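Local coordinates for TrwG component of type IV secretion system (Bartonella birtlesii, PDB 4JF8), which probably serves as an inner-membrane VirB8-family component of a type IV secretion system, the chain here being its NTF2-like domain, at residues V53-D62 with L97-V107; A72-Q80 with D156-T167. All blocks are in the same frame, centred on the assembly; numbering follows the deposited sequence. Where two conformers were deposited one is given.

In the fold
Contacts 1 and 2 lie on opposite sides of the chain's centre, their own centres about 20 Å apart. Each joins the helical layer of the VirB8 domain to an outermost strand of its four-stranded antiparallel sheet: contact 1 reaches strand 101-112, contact 2 strand 164-173. Their segments alternate along the chain, and helix 64-73 carries it from 53-62 toward 72-80. The two contacts also touch directly, where Arg56 NH1 lies 3.5 Å from Val79 CG1 in plain packing. An ethanediol, probably from the crystallisation liquor, sits beside contact 1 on the carbonyl oxygens of Asn55 and Arg56 and on the hydroxyl of Tyr87.

Contact 1: V53-D62 with L97-V107; sequences VLNRETYDYD and LSNKARITVKV. With EDO (1,2-ethanediol), chain C.
Tyr59 and Ile103 form a single antiparallel hydrogen-bonded pair, which joins the loop after helix 42-57 to the edge strand. Tyr59 N donates to Ile103 O at 3.0 Å, and Ile103 N returns a bond to Tyr59 O at 2.8 Å. With CG anti to the backbone N (chi1 -176°), the Tyr59 ring runs along the turn that precedes the strand. Leu97 CD1 sits over one ring face, 4.0 Å from the centroid, in a CH-pi contact, while the carbonyl oxygens of Ser98 and Ala101 lie in plane at its edge. The phenol OH donates to Ser98 O at 2.7 Å, tying the ring's far end to the type II' turn Leu97-Lys100.

Further out, in the conformer described, Arg102 forms a salt-bridge network with Asp60 and Asp62. NE meets Asp60 OD1 at 3.0 Å in a weak, bent bond, the flat groups nearly perpendicular (83°); NH2 reaches Asp62 OD2 in a straighter one, from above that carboxylate's plane. Asp60 OD1 also accepts from Asp62 N, an Asx turn consistent with holding the acids together beside the arginine. In one of two conformers, Tyr61 takes Asn99 CB over a ring face, a CH-pi contact 3.6 Å from the centroid.

At the helix end the contact becomes mostly apolar: Leu54 CD2 touches Val105 CG1 at 3.8 Å and also Val107 CG2, and Val105 CG2 packs on Glu57 CB. The Thr58 hydroxyl borders this patch, donating to Leu54 O and linked by water to Val105 N.

The arrangement lays the end of helix 42-57 and its following loop against the outermost strand of the NTF2-like domain's antiparallel sheet, helix 53-57 running nearly antiparallel to strand 101-107 (160°). Strand 117-128 pairs with that strand's other edge, and Glu57 OE2 is hydrogen-bonded to the Tyr169 hydroxyl of strand 164-173.

Contact 2: A72-Q80 with D156-T167; sequences ALLSTAAVQ and DRLLNPLGFQVT
Ser75 and Val166 form a single backbone bridge that fastens the linker between helices 64-73 and 77-85 to the edge strand 164-173 of the NTF2-like VirB8 fold. The tight part lies here. Val166 N donates to Leu74 O at 2.8 Å in a nearly straight bond (170°), and Thr76 N donates to Val166 O at 3.1 Å, straighter still. The two bonds hold both polar backbone atoms of Val166. Val79 extends the packing, its CG2 lying 3.5 Å from Val166 O, while Tyr52 of helix 42-57 touches both valines.

Leu74 continues this close fit. Its CB meets the edge of the Phe164 ring, and its CD2 lies 3.6 Å from Asn160 CG, against the amide. That amide is fixed from within its own segment: ND2 donates to Phe164 O across the type I turn Asn160-Gly163. Trp48 and Tyr147 pack against the Phe164 ring from elsewhere in the chain.

Toward helix 154-159 the backbones separate, Leu73 CA lying 7.4 Å from Asp156 CA, and side chains alone span the gap, beside a water that bridges Leu73 O and Asn160 ND2. Leu73 reaches across with CG anti to its own N (chi1 -177°), and its methyls diverge: CD2 touches Leu159 CB at 3.6 Å, whereas CD1 meets the Asp156 carboxylate. Leu159 is exposed here, but neighbouring residues of 156-167 pack on Val43, Val44 and Arg46 of the second subunit. At the opposite end, Thr76 N-caps helix 77-85: its OG1 accepts from Val79 N at 3.3 Å.

Contact 1: V53-D62 with L97-V107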
loop_
_atom_site.group_PDB
_atom_site.type_symbol
_atom_site.label_atom_id
_atom_site.label_comp_id
_atom_site.label_asym_id
_atom_site.label_seq_id
_atom_site.Cartn_x
_atom_site.Cartn_y
_atom_site.Cartn_z
ATOM N N VAL A 53 10.510 -2.888 -2.593
ATOM C CA VAL A 53 10.892 -3.358 -3.909
ATOM C C VAL A 53 9.729 -3.214 -4.884
ATOM O O VAL A 53 9.912 -2.776 -6.023
ATOM C CB VAL A 53 11.455 -4.795 -3.864
ATOM C CG1 VAL A 53 11.655 -5.327 -5.278
ATOM C CG2 VAL A 53 12.786 -4.820 -3.115
ATOM N N LEU A 54 8.524 -3.577 -4.462
ATOM C CA LEU A 54 7.382 -3.466 -5.365
ATOM C C LEU A 54 7.154 -2.013 -5.750
ATOM O O LEU A 54 6.865 -1.707 -6.916
ATOM C CB LEU A 54 6.113 -4.044 -4.734
ATOM C CG LEU A 54 6.078 -5.572 -4.619
ATOM C CD1 LEU A 54 4.806 -6.005 -3.913
ATOM C CD2 LEU A 54 6.171 -6.218 -6.000
ATOM N N ASN A 55 7.226 -1.099 -4.798
ATOM C CA ASN A 55 6.919 0.299 -5.117
ATOM C C ASN A 55 8.030 0.976 -5.903
ATOM O O ASN A 55 7.742 1.846 -6.722
ATOM C CB ASN A 55 6.548 1.086 -3.865
ATOM C CG ASN A 55 5.130 0.840 -3.449
ATOM O OD1 ASN A 55 4.212 1.502 -3.939
ATOM N ND2 ASN A 55 4.920 -0.084 -2.543
ATOM N N ARG A 56 9.266 0.563 -5.702
ATOM C CA ARG A 56 10.395 1.208 -6.373
ATOM C C ARG A 56 10.593 0.691 -7.792
ATOM O O ARG A 56 10.902 1.463 -8.701
ATOM C CB ARG A 56 11.678 1.028 -5.558
ATOM C CG ARG A 56 12.877 1.670 -6.239
ATOM C CD ARG A 56 14.043 1.896 -5.337
ATOM N NE ARG A 56 15.226 2.353 -6.067
ATOM C CZ ARG A 56 16.275 2.958 -5.526
ATOM N NH1 ARG A 56 16.300 3.286 -4.236
ATOM N NH2 ARG A 56 17.313 3.278 -6.293
ATOM N N GLU A 57 10.427 -0.612 -7.972
ATOM C CA GLU A 57 10.755 -1.237 -9.251
ATOM C C GLU A 57 9.572 -1.287 -10.220
ATOM O O GLU A 57 9.756 -1.379 -11.425
ATOM C CB GLU A 57 11.319 -2.655 -9.033
ATOM C CG GLU A 57 12.619 -2.711 -8.241
ATOM C CD GLU A 57 13.773 -1.991 -8.910
ATOM O OE1 GLU A 57 13.806 -1.894 -10.161
ATOM O OE2 GLU A 57 14.661 -1.523 -8.173
ATOM N N THR A 58 8.353 -1.249 -9.711
ATOM C CA THR A 58 7.174 -1.223 -10.584
ATOM C C THR A 58 7.112 0.060 -11.365
ATOM O O THR A 58 7.356 1.131 -10.793
ATOM C CB THR A 58 5.877 -1.347 -9.759
ATOM O OG1 THR A 58 5.818 -2.642 -9.153
ATOM C CG2 THR A 58 4.639 -1.122 -10.617
ATOM N N TYR A 59 6.822 -0.030 -12.661
ATOM C CA TYR A 59 6.460 1.162 -13.422
ATOM C C TYR A 59 5.060 0.967 -13.937
ATOM O O TYR A 59 4.808 0.081 -14.752
ATOM C CB TYR A 59 7.423 1.469 -14.602
ATOM C CG TYR A 59 6.999 2.758 -15.238
ATOM C CD1 TYR A 59 7.414 3.969 -14.737
ATOM C CD2 TYR A 59 6.110 2.763 -16.316
ATOM C CE1 TYR A 59 6.984 5.156 -15.277
ATOM C CE2 TYR A 59 5.660 3.952 -16.863
ATOM C CZ TYR A 59 6.114 5.144 -16.345
ATOM O OH TYR A 59 5.673 6.356 -16.853
ATOM N N ASP A 60 4.135 1.804 -13.484
ATOM C CA ASP A 60 2.749 1.693 -13.927
ATOM C C ASP A 60 2.162 3.073 -13.779
ATOM O O ASP A 60 1.998 3.552 -12.665
ATOM C CB ASP A 60 2.006 0.652 -13.084
ATOM C CG ASP A 60 0.581 0.405 -13.543
ATOM O OD1 ASP A 60 0.025 1.202 -14.306
ATOM O OD2 ASP A 60 0.043 -0.628 -13.069
ATOM N N TYR A 61 1.810 3.709 -14.884
ATOM C CA TYR A 61 1.252 5.052 -14.890
ATOM C C TYR A 61 0.037 5.159 -13.974
ATOM O O TYR A 61 -0.203 6.209 -13.369
ATOM C CB TYR A 61 0.853 5.365 -16.327
ATOM C CG TYR A 61 0.489 6.786 -16.645
ATOM C CD1 TYR A 61 1.477 7.742 -16.828
ATOM C CD2 TYR A 61 -0.839 7.164 -16.815
ATOM C CE1 TYR A 61 1.154 9.044 -17.150
ATOM C CE2 TYR A 61 -1.173 8.465 -17.138
ATOM C CZ TYR A 61 -0.174 9.399 -17.302
ATOM O OH TYR A 61 -0.486 10.702 -17.617
ATOM N N ASP A 62 -0.727 4.076 -13.891
ATOM C CA ASP A 62 -1.933 4.041 -13.053
ATOM C C ASP A 62 -1.629 4.173 -11.569
ATOM O O ASP A 62 -2.509 4.612 -10.815
ATOM C CB ASP A 62 -2.736 2.755 -13.262
ATOM C CG ASP A 62 -3.306 2.627 -14.667
ATOM O OD1 ASP A 62 -3.364 3.632 -15.397
ATOM O OD2 ASP A 62 -3.645 1.482 -15.002
ATOM N N LEU A 97 8.608 6.251 -20.796
ATOM C CA LEU A 97 7.563 5.239 -20.847
ATOM C C LEU A 97 6.157 5.819 -20.831
ATOM O O LEU A 97 5.253 5.167 -21.336
ATOM C CB LEU A 97 7.721 4.236 -19.704
ATOM C CG LEU A 97 9.062 3.491 -19.664
ATOM C CD1 LEU A 97 9.054 2.490 -18.512
ATOM C CD2 LEU A 97 9.359 2.809 -20.999
ATOM N N SER A 98 5.966 7.001 -20.247
ATOM C CA SER A 98 4.656 7.630 -20.196
ATOM C C SER A 98 3.604 6.623 -19.703
ATOM O O SER A 98 3.814 5.895 -18.736
ATOM C CB SER A 98 4.330 8.200 -21.588
ATOM O OG SER A 98 3.116 8.927 -21.606
ATOM N N ASN A 99 2.466 6.566 -20.376
ATOM C CA ASN A 99 1.475 5.547 -20.077
ATOM C C ASN A 99 1.491 4.474 -21.151
ATOM O O ASN A 99 0.502 3.752 -21.319
ATOM C CB ASN A 99 0.080 6.154 -19.958
ATOM C CG ASN A 99 -0.427 6.734 -21.258
ATOM O OD1 ASN A 99 0.335 7.026 -22.169
ATOM N ND2 ASN A 99 -1.745 6.921 -21.334
ATOM N N LYS A 100 2.616 4.336 -21.848
ATOM C CA LYS A 100 2.703 3.428 -22.982
ATOM C C LYS A 100 3.448 2.142 -22.674
ATOM O O LYS A 100 3.655 1.315 -23.542
ATOM C CB LYS A 100 3.359 4.160 -24.152
ATOM C CG LYS A 100 2.577 5.401 -24.626
ATOM C CD LYS A 100 1.134 5.060 -24.975
ATOM C CE LYS A 100 0.414 6.191 -25.713
ATOM N NZ LYS A 100 0.012 7.322 -24.835
ATOM N N ALA A 101 3.849 1.954 -21.421
ATOM C CA ALA A 101 4.428 0.681 -20.995
ATOM C C ALA A 101 4.300 0.550 -19.506
ATOM O O ALA A 101 4.266 1.564 -18.796
ATOM C CB ALA A 101 5.892 0.609 -21.368
ATOM N N ARG A 102 4.265 -0.702 -19.064
ATOM C CA ARG A 102 4.323 -1.050 -17.648
ATOM C C ARG A 102 5.543 -1.935 -17.459
ATOM O O ARG A 102 5.891 -2.709 -18.352
ATOM C CB ARG A 102 3.086 -1.844 -17.215
ATOM C CG ARG A 102 1.831 -1.036 -17.002
ATOM C CD ARG A 102 0.737 -1.820 -16.285
ATOM N NE ARG A 102 -0.501 -1.057 -16.226
ATOM C CZ ARG A 102 -1.397 -1.065 -17.203
ATOM N NH1 ARG A 102 -1.194 -1.840 -18.247
ATOM N NH2 ARG A 102 -2.501 -0.338 -17.112
ATOM N N ILE A 103 6.163 -1.832 -16.296
ATOM C CA ILE A 103 7.184 -2.777 -15.842
ATOM C C ILE A 103 6.571 -3.475 -14.646
ATOM O O ILE A 103 6.317 -2.848 -13.616
ATOM C CB ILE A 103 8.512 -2.115 -15.480
ATOM C CG1 ILE A 103 9.151 -1.422 -16.688
ATOM C CG2 ILE A 103 9.478 -3.197 -14.969
ATOM C CD1 ILE A 103 10.356 -0.583 -16.351
ATOM N N THR A 104 6.306 -4.753 -14.818
ATOM C CA THR A 104 5.653 -5.558 -13.796
ATOM C C THR A 104 6.681 -6.362 -13.025
ATOM O O THR A 104 7.612 -6.918 -13.609
ATOM C CB THR A 104 4.562 -6.408 -14.438
ATOM O OG1 THR A 104 3.707 -5.516 -15.184
ATOM C CG2 THR A 104 3.737 -7.092 -13.391
ATOM N N VAL A 105 6.507 -6.390 -11.709
ATOM C CA VAL A 105 7.495 -6.942 -10.778
ATOM C C VAL A 105 6.885 -8.129 -10.059
ATOM O O VAL A 105 5.760 -8.036 -9.542
ATOM C CB VAL A 105 7.891 -5.882 -9.739
ATOM C CG1 VAL A 105 8.841 -6.471 -8.697
ATOM C CG2 VAL A 105 8.506 -4.673 -10.416
ATOM N N LYS A 106 7.642 -9.218 -9.969
ATOM C CA LYS A 106 7.283 -10.401 -9.166
ATOM C C LYS A 106 8.426 -10.695 -8.207
ATOM O O LYS A 106 9.542 -11.027 -8.625
ATOM C CB LYS A 106 7.069 -11.632 -10.047
ATOM N N VAL A 107 8.160 -10.541 -6.920
ATOM C CA VAL A 107 9.140 -10.882 -5.877
ATOM C C VAL A 107 9.088 -12.383 -5.647
ATOM O O VAL A 107 8.029 -12.941 -5.399
ATOM C CB VAL A 107 8.876 -10.103 -4.577
ATOM C CG1 VAL A 107 9.785 -10.609 -3.469
ATOM C CG2 VAL A 107 9.079 -8.606 -4.778
HETATM C C1 EDO C . 8.161 3.539 -9.771
HETATM O O1 EDO C . 9.532 3.317 -10.144
HETATM C C2 EDO C . 8.052 4.716 -8.842
HETATM O O2 EDO C . 8.600 4.319 -7.619
HETATM O O HOH W 1 4.571 -4.678 -10.387
HETATM O O HOH W 2 2.099 2.626 -17.503
#

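Contact 2: A72-Q80 with D156-T167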
loop_
_atom_site.group_PDB
_atom_site.type_symbol
_atom_site.label_atom_id
_atom_site.label_comp_id
_atom_site.label_asym_id
_atom_site.label_seq_id
_atom_site.Cartn_x
_atom_site.Cartn_y
_atom_site.Cartn_z
ATOM N N ALA A 72 9.910 7.174 -1.926
ATOM C CA ALA A 72 10.578 8.320 -1.317
ATOM C C ALA A 72 10.446 8.317 0.201
ATOM O O ALA A 72 11.409 8.564 0.929
ATOM C CB ALA A 72 10.056 9.621 -1.895
ATOM N N LEU A 73 9.235 8.019 0.678
ATOM C CA LEU A 73 8.991 8.025 2.126
ATOM C C LEU A 73 9.870 7.032 2.860
ATOM O O LEU A 73 10.346 7.288 3.963
ATOM C CB LEU A 73 7.515 7.716 2.373
ATOM C CG LEU A 73 7.057 7.746 3.824
ATOM C CD1 LEU A 73 7.094 9.153 4.410
ATOM C CD2 LEU A 73 5.681 7.102 3.921
ATOM N N LEU A 74 10.092 5.879 2.242
ATOM C CA LEU A 74 10.798 4.775 2.871
ATOM C C LEU A 74 12.293 4.789 2.645
ATOM O O LEU A 74 12.960 3.832 3.045
ATOM C CB LEU A 74 10.186 3.446 2.396
ATOM C CG LEU A 74 8.696 3.208 2.667
ATOM C CD1 LEU A 74 8.353 1.808 2.215
ATOM C CD2 LEU A 74 8.363 3.407 4.144
ATOM N N SER A 75 12.811 5.862 2.055
ATOM C CA SER A 75 14.240 5.992 1.741
ATOM C C SER A 75 14.877 7.097 2.557
ATOM O O SER A 75 14.285 8.152 2.739
ATOM C CB SER A 75 14.407 6.357 0.270
ATOM O OG SER A 75 13.856 5.367 -0.612
ATOM N N THR A 76 16.104 6.887 3.015
ATOM C CA THR A 76 16.866 7.992 3.586
ATOM C C THR A 76 17.070 9.063 2.539
ATOM O O THR A 76 16.908 8.819 1.340
ATOM C CB THR A 76 18.261 7.562 4.050
ATOM O OG1 THR A 76 18.990 7.106 2.895
ATOM C CG2 THR A 76 18.214 6.497 5.172
ATOM N N ALA A 77 17.465 10.249 2.978
ATOM C CA ALA A 77 17.715 11.347 2.054
ATOM C C ALA A 77 18.687 10.967 0.934
ATOM O O ALA A 77 18.461 11.270 -0.232
ATOM C CB ALA A 77 18.223 12.554 2.836
ATOM N N ALA A 78 19.766 10.284 1.278
ATOM C CA ALA A 78 20.749 9.898 0.280
ATOM C C ALA A 78 20.179 8.906 -0.744
ATOM O O ALA A 78 20.447 8.991 -1.940
ATOM C CB ALA A 78 22.006 9.329 0.911
ATOM N N VAL A 79 19.348 7.976 -0.260
ATOM C CA VAL A 79 18.741 7.001 -1.166
ATOM C C VAL A 79 17.649 7.677 -2.015
ATOM O O VAL A 79 17.481 7.373 -3.194
ATOM C CB VAL A 79 18.249 5.771 -0.384
ATOM C CG1 VAL A 79 17.460 4.820 -1.258
ATOM C CG2 VAL A 79 19.435 5.026 0.211
ATOM N N GLN A 80 16.918 8.611 -1.416
ATOM C CA GLN A 80 15.984 9.449 -2.175
ATOM C C GLN A 80 16.663 10.088 -3.364
ATOM O O GLN A 80 16.132 10.048 -4.481
ATOM C CB GLN A 80 15.415 10.562 -1.292
ATOM C CG GLN A 80 14.376 10.119 -0.291
ATOM C CD GLN A 80 13.914 11.246 0.593
ATOM O OE1 GLN A 80 14.539 12.309 0.671
ATOM N NE2 GLN A 80 12.825 11.014 1.296
ATOM N N ASP A 156 3.345 11.467 7.672
ATOM C CA ASP A 156 4.361 10.441 7.424
ATOM C C ASP A 156 4.197 9.251 8.380
ATOM O O ASP A 156 4.347 8.092 7.972
ATOM C CB ASP A 156 5.752 11.027 7.630
ATOM C CG ASP A 156 6.146 12.027 6.556
ATOM O OD1 ASP A 156 5.455 12.184 5.542
ATOM O OD2 ASP A 156 7.205 12.660 6.760
ATOM N N ARG A 157 3.871 9.548 9.629
ATOM C CA ARG A 157 3.739 8.518 10.644
ATOM C C ARG A 157 2.612 7.537 10.303
ATOM O O ARG A 157 2.706 6.337 10.576
ATOM C CB ARG A 157 3.478 9.203 11.967
ATOM C CG ARG A 157 3.500 8.297 13.162
ATOM C CD ARG A 157 3.675 9.109 14.433
ATOM N NE ARG A 157 2.659 10.132 14.662
ATOM C CZ ARG A 157 2.871 11.451 14.678
ATOM N NH1 ARG A 157 4.051 11.977 14.388
ATOM N NH2 ARG A 157 1.857 12.269 14.960
ATOM N N LEU A 158 1.560 8.027 9.645
ATOM C CA LEU A 158 0.437 7.178 9.248
ATOM C C LEU A 158 0.815 6.183 8.167
ATOM O O LEU A 158 0.138 5.164 8.014
ATOM C CB LEU A 158 -0.727 8.020 8.741
ATOM C CG LEU A 158 -1.685 8.591 9.760
ATOM C CD1 LEU A 158 -2.722 9.437 9.041
ATOM C CD2 LEU A 158 -2.361 7.462 10.536
ATOM N N LEU A 159 1.854 6.471 7.386
ATOM C CA LEU A 159 2.282 5.587 6.306
ATOM C C LEU A 159 3.602 4.889 6.580
ATOM O O LEU A 159 3.999 4.000 5.846
ATOM C CB LEU A 159 2.366 6.362 4.976
ATOM C CG LEU A 159 1.027 6.878 4.453
ATOM C CD1 LEU A 159 1.225 7.834 3.274
ATOM C CD2 LEU A 159 0.149 5.708 4.091
ATOM N N ASN A 160 4.303 5.303 7.641
ATOM C CA ASN A 160 5.576 4.668 7.990
ATOM C C ASN A 160 5.738 4.626 9.509
ATOM O O ASN A 160 6.587 5.309 10.072
ATOM C CB ASN A 160 6.740 5.402 7.331
ATOM C CG ASN A 160 8.065 4.686 7.514
ATOM O OD1 ASN A 160 8.114 3.518 7.881
ATOM N ND2 ASN A 160 9.137 5.371 7.225
ATOM N N PRO A 161 4.910 3.825 10.180
ATOM C CA PRO A 161 4.744 3.916 11.643
ATOM C C PRO A 161 6.022 3.662 12.436
ATOM O O PRO A 161 6.182 4.249 13.497
ATOM C CB PRO A 161 3.678 2.849 11.943
ATOM C CG PRO A 161 3.710 1.928 10.752
ATOM C CD PRO A 161 3.978 2.853 9.603
ATOM N N LEU A 162 6.895 2.786 11.937
ATOM C CA LEU A 162 8.108 2.384 12.624
ATOM C C LEU A 162 9.329 3.143 12.175
ATOM O O LEU A 162 10.425 2.918 12.701
ATOM C CB LEU A 162 8.330 0.889 12.432
ATOM C CG LEU A 162 7.166 -0.037 12.779
ATOM C CD1 LEU A 162 7.569 -1.471 12.499
ATOM C CD2 LEU A 162 6.730 0.138 14.213
ATOM N N GLY A 163 9.182 4.006 11.182
ATOM C CA GLY A 163 10.335 4.687 10.618
ATOM C C GLY A 163 11.248 3.762 9.858
ATOM O O GLY A 163 12.470 3.900 9.927
ATOM N N PHE A 164 10.677 2.811 9.125
ATOM C CA PHE A 164 11.479 2.016 8.208
ATOM C C PHE A 164 12.178 2.928 7.213
ATOM O O PHE A 164 11.558 3.793 6.623
ATOM C CB PHE A 164 10.573 1.032 7.459
ATOM C CG PHE A 164 11.289 0.195 6.419
ATOM C CD1 PHE A 164 12.040 -0.914 6.788
ATOM C CD2 PHE A 164 11.183 0.495 5.076
ATOM C CE1 PHE A 164 12.680 -1.701 5.838
ATOM C CE2 PHE A 164 11.822 -0.284 4.144
ATOM C CZ PHE A 164 12.552 -1.382 4.526
ATOM N N GLN A 165 13.474 2.711 7.035
ATOM C CA GLN A 165 14.294 3.496 6.121
ATOM C C GLN A 165 15.280 2.596 5.415
ATOM O O GLN A 165 16.066 1.882 6.067
ATOM C CB GLN A 165 15.065 4.599 6.843
ATOM C CG GLN A 165 14.206 5.692 7.435
ATOM C CD GLN A 165 13.641 6.615 6.383
ATOM O OE1 GLN A 165 12.601 6.332 5.736
ATOM N NE2 GLN A 165 14.310 7.710 6.186
ATOM N N VAL A 166 15.236 2.632 4.088
ATOM C CA VAL A 166 16.258 1.992 3.268
ATOM C C VAL A 166 17.454 2.931 3.246
ATOM O O VAL A 166 17.343 4.099 2.819
ATOM C CB VAL A 166 15.731 1.680 1.875
ATOM C CG1 VAL A 166 16.860 1.277 0.926
ATOM C CG2 VAL A 166 14.666 0.604 1.949
ATOM N N THR A 167 18.603 2.409 3.699
ATOM C CA THR A 167 19.837 3.188 3.826
ATOM C C THR A 167 20.791 2.948 2.668
ATOM O O THR A 167 21.701 3.746 2.443
ATOM C CB THR A 167 20.561 2.845 5.137
ATOM O OG1 THR A 167 20.857 1.439 5.135
ATOM C CG2 THR A 167 19.688 3.217 6.335
HETATM O O HOH W 3 9.576 8.177 6.578
#